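Local structure of AGR_C_1268p (Agrobacterium tumefaciens str. C58, 2GHS) at residues 230-235 / 245-250. The protein probably acts as a metal-dependent gluconolactonase of the SMP-30/regucalcin family, binding calcium or zinc. Residues are numbered along the deposited sequence; the frame is centred on the assembly and turned at random.
Sequences GGMDGS and NARWGE
Gly231 and Trp248 form an antiparallel hydrogen-bonded pair, Gly231 N to Trp248 O 3.0 Å and Trp248 N to Gly231 O 2.8 Å, after which the register slips by one residue: Ala246 O accepts a hydrogen bond from Asp233 N, whereas Ala246 N donates to Gly234 O. This one-residue shift is a beta bulge at Asp233-Gly234, between the pairs Met232-Arg247 and Ser235-Asn245. Asn245 leans over the bulge with CG anti to its backbone N (chi1 175°), and ND2 donates to Ser235 OG at 2.8 Å, the hydroxyl 19° out of the amide plane; Ser183 also bonds that hydroxyl. Asn245 OD1 lies 3.4 Å from Met232 CB, the selenomethionine and asparagine side chains crossing at about a right angle. The hairpin of strands 231-237 and 243-248 belongs to one blade of the beta-propeller. On the face opposite Met232, the Asp233 carboxylate meets Trp248, OD2 3.5 Å from CE3, with the two planes 36° apart. Asp233 is the predicted proton donor/acceptor and, with nearby Glu52 and Asn182, a predicted ligand of the divalent metal. Arg247 bends at chi2, bringing NH1 to 3.3 Å from Met232 CG, while NE and NH2 donate to the carbonyls of Lys229 and Ile228.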
loop_
_atom_site.group_PDB
_atom_site.type_symbol
_atom_site.label_atom_id
_atom_site.label_comp_id
_atom_site.label_asym_id
_atom_site.label_seq_id
_atom_site.Cartn_x
_atom_site.Cartn_y
_atom_site.Cartn_z
ATOM N N GLY A 230 7.170 6.217 -15.487
ATOM C CA GLY A 230 6.416 5.488 -14.488
ATOM C C GLY A 230 5.967 6.352 -13.309
ATOM O O GLY A 230 6.435 7.475 -13.127
ATOM N N GLY A 231 5.046 5.812 -12.533
ATOM C CA GLY A 231 4.425 6.478 -11.388
ATOM C C GLY A 231 4.832 5.864 -10.073
ATOM O O GLY A 231 4.844 4.647 -9.963
HETATM N N MSE A 232 5.173 6.697 -9.097
HETATM C CA MSE A 232 5.514 6.193 -7.762
HETATM C C MSE A 232 4.221 5.762 -7.091
HETATM O O MSE A 232 3.333 6.585 -6.828
HETATM C CB MSE A 232 6.240 7.231 -6.930
HETATM C CG MSE A 232 7.544 7.646 -7.542
HETATM SE SE MSE A 232 8.486 8.903 -6.353
HETATM C CE MSE A 232 9.591 7.628 -5.395
ATOM N N ASP A 233 4.112 4.452 -6.833
ATOM C CA ASP A 233 2.898 3.899 -6.248
ATOM C C ASP A 233 3.162 3.569 -4.761
ATOM O O ASP A 233 3.713 4.405 -4.056
ATOM C CB ASP A 233 2.428 2.676 -7.078
ATOM C CG ASP A 233 1.379 3.032 -8.100
ATOM O OD1 ASP A 233 1.420 4.162 -8.665
ATOM O OD2 ASP A 233 0.513 2.174 -8.343
ATOM N N GLY A 234 2.778 2.374 -4.269
ATOM C CA GLY A 234 2.933 2.060 -2.854
ATOM C C GLY A 234 4.374 1.871 -2.460
ATOM O O GLY A 234 5.231 1.540 -3.305
ATOM N N SER A 235 4.641 2.155 -1.185
ATOM C CA SER A 235 5.968 1.993 -0.600
ATOM C C SER A 235 5.983 1.425 0.795
ATOM O O SER A 235 5.048 1.637 1.573
ATOM C CB SER A 235 6.683 3.332 -0.500
ATOM O OG SER A 235 6.905 3.916 -1.776
ATOM N N ASN A 245 9.795 1.323 -3.249
ATOM C CA ASN A 245 8.638 1.910 -3.953
ATOM C C ASN A 245 8.299 1.148 -5.229
ATOM O O ASN A 245 9.175 0.996 -6.113
ATOM C CB ASN A 245 8.948 3.376 -4.318
ATOM C CG ASN A 245 7.868 4.005 -5.138
ATOM O OD1 ASN A 245 8.102 4.421 -6.289
ATOM N ND2 ASN A 245 6.668 4.100 -4.563
ATOM N N ALA A 246 7.053 0.697 -5.340
ATOM C CA ALA A 246 6.540 0.084 -6.564
ATOM C C ALA A 246 6.369 1.178 -7.620
ATOM O O ALA A 246 5.755 2.207 -7.354
ATOM C CB ALA A 246 5.217 -0.605 -6.303
ATOM N N ARG A 247 6.906 0.960 -8.813
ATOM C CA ARG A 247 6.878 1.959 -9.872
ATOM C C ARG A 247 5.922 1.469 -10.953
ATOM O O ARG A 247 6.231 0.541 -11.705
ATOM C CB ARG A 247 8.285 2.186 -10.453
ATOM C CG ARG A 247 8.401 3.302 -11.490
ATOM C CD ARG A 247 8.867 4.538 -10.848
ATOM N NE ARG A 247 8.931 5.755 -11.644
ATOM C CZ ARG A 247 9.296 6.910 -11.106
ATOM N NH1 ARG A 247 9.736 6.915 -9.853
ATOM N NH2 ARG A 247 9.306 8.020 -11.814
ATOM N N TRP A 248 4.733 2.070 -11.004
ATOM C CA TRP A 248 3.738 1.665 -11.976
ATOM C C TRP A 248 4.199 1.951 -13.398
ATOM O O TRP A 248 4.597 3.071 -13.707
ATOM C CB TRP A 248 2.446 2.407 -11.714
ATOM C CG TRP A 248 1.338 2.210 -12.705
ATOM C CD1 TRP A 248 1.261 2.716 -13.971
ATOM C CD2 TRP A 248 0.107 1.511 -12.476
ATOM N NE1 TRP A 248 0.052 2.343 -14.560
ATOM C CE2 TRP A 248 -0.667 1.610 -13.659
ATOM C CE3 TRP A 248 -0.422 0.827 -11.391
ATOM C CZ2 TRP A 248 -1.948 1.053 -13.767
ATOM C CZ3 TRP A 248 -1.715 0.273 -11.499
ATOM C CH2 TRP A 248 -2.449 0.374 -12.683
ATOM N N GLY A 249 4.142 0.911 -14.221
ATOM C CA GLY A 249 4.479 0.973 -15.610
ATOM C C GLY A 249 5.860 0.493 -15.930
ATOM O O GLY A 249 6.195 0.336 -17.107
ATOM N N GLU A 250 6.683 0.269 -14.907
ATOM C CA GLU A 250 8.069 -0.075 -15.088
ATOM C C GLU A 250 8.414 -1.486 -14.588
ATOM O O GLU A 250 9.582 -1.897 -14.706
ATOM C CB GLU A 250 8.945 0.955 -14.341
ATOM C CG GLU A 250 8.939 2.282 -15.069
ATOM C CD GLU A 250 9.785 2.215 -16.326
ATOM O OE1 GLU A 250 11.023 2.261 -16.215
ATOM O OE2 GLU A 250 9.226 2.089 -17.416
#